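Local coordinates for protein paenibacillus xanthan lyase (Paenibacillus, PDB 6F2P) that cleaves xanthan as a polysaccharide lyase of family 8, and probably does so by beta-elimination, at residues I511-K516 / M600-D605; N546-A551 / I559-P564. All coordinates share one frame; numbering follows the deposited sequence.

Contact 1 (I511-K516 / M600-D605)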
loop_
_atom_site.group_PDB
_atom_site.type_symbol
_atom_site.label_atom_id
_atom_site.label_comp_id
_atom_site.label_asym_id
_atom_site.label_seq_id
_atom_site.Cartn_x
_atom_site.Cartn_y
_atom_site.Cartn_z
ATOM N N ILE A 511 2.053 11.030 20.599
ATOM C CA ILE A 511 1.011 12.034 20.757
ATOM C C ILE A 511 -0.372 11.445 20.564
ATOM O O ILE A 511 -0.697 10.952 19.484
ATOM C CB ILE A 511 1.191 13.213 19.782
ATOM C CG1 ILE A 511 2.651 13.688 19.764
ATOM C CG2 ILE A 511 0.230 14.336 20.136
ATOM C CD1 ILE A 511 3.222 13.994 21.130
ATOM N N VAL A 512 -1.185 11.488 21.615
ATOM C CA VAL A 512 -2.550 10.983 21.511
ATOM C C VAL A 512 -3.446 12.009 20.833
ATOM O O VAL A 512 -4.267 11.673 19.971
ATOM C CB VAL A 512 -3.147 10.622 22.887
ATOM C CG1 VAL A 512 -4.651 10.406 22.776
ATOM C CG2 VAL A 512 -2.484 9.388 23.443
ATOM N N GLU A 513 -3.277 13.266 21.223
ATOM C CA GLU A 513 -4.152 14.329 20.761
ATOM C C GLU A 513 -3.392 15.650 20.694
ATOM O O GLU A 513 -2.419 15.859 21.424
ATOM C CB GLU A 513 -5.356 14.436 21.697
ATOM C CG GLU A 513 -6.425 15.413 21.266
ATOM C CD GLU A 513 -6.838 15.247 19.811
ATOM O OE1 GLU A 513 -7.835 14.542 19.550
ATOM O OE2 GLU A 513 -6.181 15.838 18.926
ATOM N N ASN A 514 -3.816 16.520 19.784
ATOM C CA ASN A 514 -3.384 17.908 19.786
ATOM C C ASN A 514 -4.469 18.714 19.100
ATOM O O ASN A 514 -4.327 19.099 17.951
ATOM C CB ASN A 514 -2.032 18.087 19.086
ATOM C CG ASN A 514 -1.355 19.393 19.472
ATOM O OD1 ASN A 514 -2.002 20.300 19.993
ATOM N ND2 ASN A 514 -0.055 19.493 19.231
ATOM N N ARG A 515 -5.570 18.944 19.808
ATOM C CA ARG A 515 -6.786 19.452 19.186
ATOM C C ARG A 515 -6.905 20.952 19.324
ATOM O O ARG A 515 -6.653 21.496 20.395
ATOM C CB ARG A 515 -8.009 18.815 19.849
ATOM C CG ARG A 515 -9.308 18.975 19.070
ATOM C CD ARG A 515 -9.363 17.970 17.932
ATOM N NE ARG A 515 -10.604 18.056 17.168
ATOM C CZ ARG A 515 -10.803 17.420 16.018
ATOM N NH1 ARG A 515 -9.840 16.663 15.518
ATOM N NH2 ARG A 515 -11.953 17.547 15.367
ATOM N N LYS A 516 -7.317 21.619 18.250
ATOM C CA LYS A 516 -7.594 23.047 18.330
ATOM C C LYS A 516 -8.943 23.271 18.993
ATOM O O LYS A 516 -9.913 22.582 18.682
ATOM C CB LYS A 516 -7.578 23.698 16.951
ATOM C CG LYS A 516 -7.377 25.198 17.014
ATOM C CD LYS A 516 -8.089 25.895 15.893
ATOM C CE LYS A 516 -7.610 25.405 14.560
ATOM N NZ LYS A 516 -8.554 25.834 13.503
ATOM N N MET A 600 -5.563 21.656 22.950
ATOM C CA MET A 600 -5.501 20.628 23.982
ATOM C C MET A 600 -4.596 19.507 23.504
ATOM O O MET A 600 -4.910 18.816 22.538
ATOM C CB MET A 600 -6.887 20.057 24.273
ATOM C CG MET A 600 -6.849 18.829 25.178
ATOM S SD MET A 600 -6.103 19.194 26.791
ATOM C CE MET A 600 -7.338 20.315 27.450
ATOM N N THR A 601 -3.476 19.324 24.184
ATOM C CA THR A 601 -2.491 18.331 23.786
ATOM C C THR A 601 -2.395 17.202 24.812
ATOM O O THR A 601 -2.161 17.454 25.998
ATOM C CB THR A 601 -1.119 18.991 23.638
ATOM O OG1 THR A 601 -1.265 20.202 22.897
ATOM C CG2 THR A 601 -0.155 18.080 22.908
ATOM N N LEU A 602 -2.588 15.963 24.361
ATOM C CA LEU A 602 -2.465 14.793 25.229
ATOM C C LEU A 602 -1.385 13.875 24.665
ATOM O O LEU A 602 -1.356 13.633 23.458
ATOM C CB LEU A 602 -3.797 14.046 25.303
ATOM C CG LEU A 602 -5.054 14.855 25.652
ATOM C CD1 LEU A 602 -6.300 14.000 25.536
ATOM C CD2 LEU A 602 -4.962 15.449 27.043
ATOM N N TRP A 603 -0.494 13.366 25.516
ATOM C CA TRP A 603 0.548 12.464 25.024
ATOM C C TRP A 603 1.160 11.501 26.051
ATOM O O TRP A 603 0.910 11.598 27.248
ATOM C CB TRP A 603 1.649 13.248 24.304
ATOM C CG TRP A 603 2.575 14.046 25.192
ATOM C CD1 TRP A 603 3.853 13.719 25.542
ATOM C CD2 TRP A 603 2.306 15.315 25.806
ATOM N NE1 TRP A 603 4.392 14.698 26.343
ATOM C CE2 TRP A 603 3.461 15.688 26.520
ATOM C CE3 TRP A 603 1.198 16.173 25.823
ATOM C CZ2 TRP A 603 3.540 16.878 27.244
ATOM C CZ3 TRP A 603 1.278 17.351 26.550
ATOM C CH2 TRP A 603 2.443 17.693 27.246
ATOM N N PHE A 604 1.944 10.552 25.548
ATOM C CA PHE A 604 2.687 9.621 26.382
ATOM C C PHE A 604 4.154 10.003 26.388
ATOM O O PHE A 604 4.704 10.432 25.363
ATOM C CB PHE A 604 2.591 8.192 25.841
ATOM C CG PHE A 604 1.191 7.651 25.756
ATOM C CD1 PHE A 604 0.418 7.496 26.894
ATOM C CD2 PHE A 604 0.664 7.251 24.537
ATOM C CE1 PHE A 604 -0.866 6.979 26.813
ATOM C CE2 PHE A 604 -0.623 6.723 24.451
ATOM C CZ PHE A 604 -1.387 6.592 25.589
ATOM N N ASP A 605 4.799 9.822 27.533
ATOM C CA ASP A 605 6.233 10.021 27.623
ATOM C C ASP A 605 6.890 8.695 27.932
ATOM O O ASP A 605 6.779 8.191 29.045
ATOM C CB ASP A 605 6.565 11.047 28.709
ATOM C CG ASP A 605 8.049 11.417 28.746
ATOM O OD1 ASP A 605 8.919 10.612 28.314
ATOM O OD2 ASP A 605 8.347 12.532 29.221
#
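At chi1 167° the Val512 methyl CG2 sits beside the backbone N and meets CE2 of Phe604 at 3.4 Å. Phe604 has its ring anti to its own carbonyl carbon (chi1 -60°), which brings CE2 toward the Val512 methyl. The methyl approaches the ring obliquely. On the other face of the sheet, Ile511 and Trp603 run side by side. Ile511 CD1 lies 3.6 Å from Trp603 CB, at the root of the indole. The Trp603 ring itself is in cation-pi contact with Arg434.

The two strands are antiparallel, and a classic beta bulge breaks their register. Val512 and Glu513 both face Leu602. Leu602 O takes two backbone bonds from the same face of its carbonyl plane, from Val512 N at 2.8 Å and from Glu513 N at 3.0 Å. The second is the straighter, with 164° at the hydrogen. Leu602 N returns a bond to Glu513 O. Beyond the bulge Arg515 and Met600 form a regular hydrogen-bonded pair, bonded both ways.

Next to the bulge, Asn514 and Thr601 also lie side by side. Asn514 OD1 is 3.0 Å from Thr601 OG1, a weak contact, while Asn514 ND2 is held by Arg434 O. Glu513 CB packs on Leu602 CB at 3.9 Å. The Glu513 chain then bends at chi2, and OE2 accepts from Asn514 N at 2.6 Å.

Strands 508-516 and 595-607 are neighbours in a five-stranded antiparallel sheet of the super-sandwich domain. Val512, Glu513 and Leu602 face the hairpin of strands 545-550 and 559-563. All the touching residues are buried. The buried carboxylate of Glu513 has donors at both oxygens, Asn514 N at OE2 and the Tyr561 hydroxyl group at OE1, which is likely to stabilise its negative charge.

Contact 2 (N546-A551 / I559-P564); sequences NYIHLA and IGYYFP
Asn546 O accepts a bond from Phe563 N at 2.8 Å, nearly straight at 166°, with the donor tilted from the carbonyl plane. At the same end of the hairpin a water donates to both Asn546 OD1 and Phe563 O, so it bridges the two strands. Ile548 and Tyr561 form a hydrogen-bonded pair, bonded both ways through the backbone. Ile559 and Leu550 do the same, and Leu550 N meets Ile559 O at 3.0 Å with an angle of 179°.

In Ile548, chi1 of -67° puts CG1 on the Phe563 side, and the extended chi2 carries CD1 on to CE1 of Phe563 at 3.8 Å. Its CG2 branch rests 3.9 Å from Tyr561 CD1. Ile548 O lies in the plane of the Tyr561 ring, at its edge. Replacing Phe563 by alanine is likely to leave Ile548 CD1 and the Phe604 ring without their aromatic neighbour and to open a gap between the sheets.

The hairpin lies in the nine-stranded sheet between strands 525-527 and 613-621. Ile548, Leu550, Ile559 and Tyr561 face strands 508-516 and 595-607, while Tyr547 and Tyr562 pack on helix 625-633.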
loop_
_atom_site.group_PDB
_atom_site.type_symbol
_atom_site.label_atom_id
_atom_site.label_comp_id
_atom_site.label_asym_id
_atom_site.label_seq_id
_atom_site.Cartn_x
_atom_site.Cartn_y
_atom_site.Cartn_z
ATOM N N ASN A 546 -7.805 6.399 32.954
ATOM C CA ASN A 546 -8.598 5.325 32.365
ATOM C C ASN A 546 -9.318 5.797 31.119
ATOM O O ASN A 546 -9.299 5.145 30.070
ATOM C CB ASN A 546 -9.617 4.807 33.374
ATOM C CG ASN A 546 -8.965 4.194 34.584
ATOM O OD1 ASN A 546 -7.914 3.553 34.479
ATOM N ND2 ASN A 546 -9.576 4.390 35.749
ATOM N N TYR A 547 -9.969 6.942 31.245
ATOM C CA TYR A 547 -10.629 7.539 30.106
ATOM C C TYR A 547 -10.600 9.059 30.197
ATOM O O TYR A 547 -10.321 9.622 31.256
ATOM C CB TYR A 547 -12.059 7.008 29.953
ATOM C CG TYR A 547 -12.892 7.029 31.217
ATOM C CD1 TYR A 547 -12.796 6.007 32.157
ATOM C CD2 TYR A 547 -13.799 8.056 31.459
ATOM C CE1 TYR A 547 -13.569 6.018 33.311
ATOM C CE2 TYR A 547 -14.571 8.076 32.602
ATOM C CZ TYR A 547 -14.458 7.056 33.526
ATOM O OH TYR A 547 -15.233 7.071 34.672
ATOM N N ILE A 548 -10.867 9.709 29.070
ATOM C CA ILE A 548 -10.844 11.155 28.971
ATOM C C ILE A 548 -11.964 11.556 28.020
ATOM O O ILE A 548 -12.216 10.867 27.030
ATOM C CB ILE A 548 -9.490 11.646 28.397
ATOM C CG1 ILE A 548 -8.347 11.376 29.372
ATOM C CG2 ILE A 548 -9.530 13.134 28.081
ATOM C CD1 ILE A 548 -7.019 11.940 28.918
ATOM N N HIS A 549 -12.642 12.660 28.317
ATOM C CA HIS A 549 -13.617 13.206 27.388
ATOM C C HIS A 549 -13.320 14.683 27.151
ATOM O O HIS A 549 -13.228 15.465 28.094
ATOM C CB HIS A 549 -15.038 13.022 27.914
ATOM C CG HIS A 549 -16.094 13.576 27.009
ATOM N ND1 HIS A 549 -16.410 14.917 26.968
ATOM C CD2 HIS A 549 -16.905 12.972 26.106
ATOM C CE1 HIS A 549 -17.369 15.115 26.083
ATOM N NE2 HIS A 549 -17.689 13.951 25.545
ATOM N N LEU A 550 -13.155 15.048 25.883
ATOM C CA LEU A 550 -12.923 16.427 25.488
ATOM C C LEU A 550 -14.111 16.902 24.670
ATOM O O LEU A 550 -14.399 16.336 23.615
ATOM C CB LEU A 550 -11.650 16.545 24.652
ATOM C CG LEU A 550 -11.479 17.936 24.025
ATOM C CD1 LEU A 550 -11.436 18.986 25.114
ATOM C CD2 LEU A 550 -10.239 18.031 23.138
ATOM N N ALA A 551 -14.800 17.935 25.147
ATOM C CA ALA A 551 -16.029 18.376 24.495
ATOM C C ALA A 551 -15.724 19.156 23.220
ATOM O O ALA A 551 -14.779 19.939 23.171
ATOM C CB ALA A 551 -16.882 19.200 25.451
ATOM N N ILE A 559 -14.713 14.185 21.571
ATOM C CA ILE A 559 -13.811 13.049 21.375
ATOM C C ILE A 559 -13.538 12.317 22.695
ATOM O O ILE A 559 -13.247 12.942 23.717
ATOM C CB ILE A 559 -12.478 13.458 20.719
ATOM C CG1 ILE A 559 -12.732 14.370 19.513
ATOM C CG2 ILE A 559 -11.676 12.215 20.321
ATOM C CD1 ILE A 559 -11.474 14.917 18.884
ATOM N N GLY A 560 -13.663 10.992 22.673
ATOM C CA GLY A 560 -13.381 10.177 23.838
ATOM C C GLY A 560 -12.041 9.486 23.680
ATOM O O GLY A 560 -11.596 9.253 22.560
ATOM N N TYR A 561 -11.385 9.176 24.795
ATOM C CA TYR A 561 -10.120 8.450 24.760
ATOM C C TYR A 561 -10.123 7.410 25.873
ATOM O O TYR A 561 -10.236 7.744 27.045
ATOM C CB TYR A 561 -8.926 9.386 24.941
ATOM C CG TYR A 561 -8.970 10.637 24.097
ATOM C CD1 TYR A 561 -9.829 11.685 24.419
ATOM C CD2 TYR A 561 -8.135 10.787 22.996
ATOM C CE1 TYR A 561 -9.879 12.832 23.660
ATOM C CE2 TYR A 561 -8.174 11.943 22.226
ATOM C CZ TYR A 561 -9.056 12.958 22.570
ATOM O OH TYR A 561 -9.133 14.109 21.837
ATOM N N TYR A 562 -10.000 6.146 25.507
ATOM C CA TYR A 562 -9.969 5.095 26.499
ATOM C C TYR A 562 -8.556 4.538 26.544
ATOM O O TYR A 562 -7.928 4.340 25.507
ATOM C CB TYR A 562 -11.025 4.032 26.171
ATOM C CG TYR A 562 -10.790 2.671 26.783
ATOM C CD1 TYR A 562 -10.660 2.512 28.156
ATOM C CD2 TYR A 562 -10.718 1.541 25.981
ATOM C CE1 TYR A 562 -10.435 1.270 28.708
ATOM C CE2 TYR A 562 -10.501 0.294 26.521
ATOM C CZ TYR A 562 -10.358 0.160 27.883
ATOM O OH TYR A 562 -10.139 -1.096 28.415
ATOM N N PHE A 563 -8.039 4.330 27.750
ATOM C CA PHE A 563 -6.677 3.837 27.907
ATOM C C PHE A 563 -6.640 2.476 28.595
ATOM O O PHE A 563 -6.643 2.390 29.818
ATOM C CB PHE A 563 -5.814 4.875 28.631
ATOM C CG PHE A 563 -5.782 6.201 27.929
ATOM C CD1 PHE A 563 -6.761 7.157 28.172
ATOM C CD2 PHE A 563 -4.807 6.478 26.986
ATOM C CE1 PHE A 563 -6.749 8.378 27.503
ATOM C CE2 PHE A 563 -4.793 7.691 26.321
ATOM C CZ PHE A 563 -5.767 8.640 26.583
ATOM N N PRO A 564 -6.609 1.405 27.793
ATOM C CA PRO A 564 -6.617 0.025 28.295
ATOM C C PRO A 564 -5.497 -0.218 29.304
ATOM O O PRO A 564 -4.304 -0.043 28.995
ATOM C CB PRO A 564 -6.386 -0.807 27.036
ATOM C CG PRO A 564 -6.896 0.059 25.922
ATOM C CD PRO A 564 -6.602 1.468 26.320
HETATM O O HOH W 1 -8.390 2.054 32.022
#

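Both contacts belong to the super-sandwich domain of the family 8 lyases, but they lie in different sheets. All touching residues of contact 1 are buried, and it pairs strands far apart in sequence. Contact 2 is a local hairpin, mostly buried, with partly exposed residues and a bridging water at one end. The two sheets pack face to face. Phe604 CZ touches Phe563 CE2 at 3.7 Å, and Val512 CG1 meets the Tyr561 ring. A polar link also crosses this layer, from Glu513 to Tyr561. Contact 1 carries a bulge and a buried carboxylate, whereas contact 2 keeps regular register and has mainly apolar and aromatic side-chain contacts.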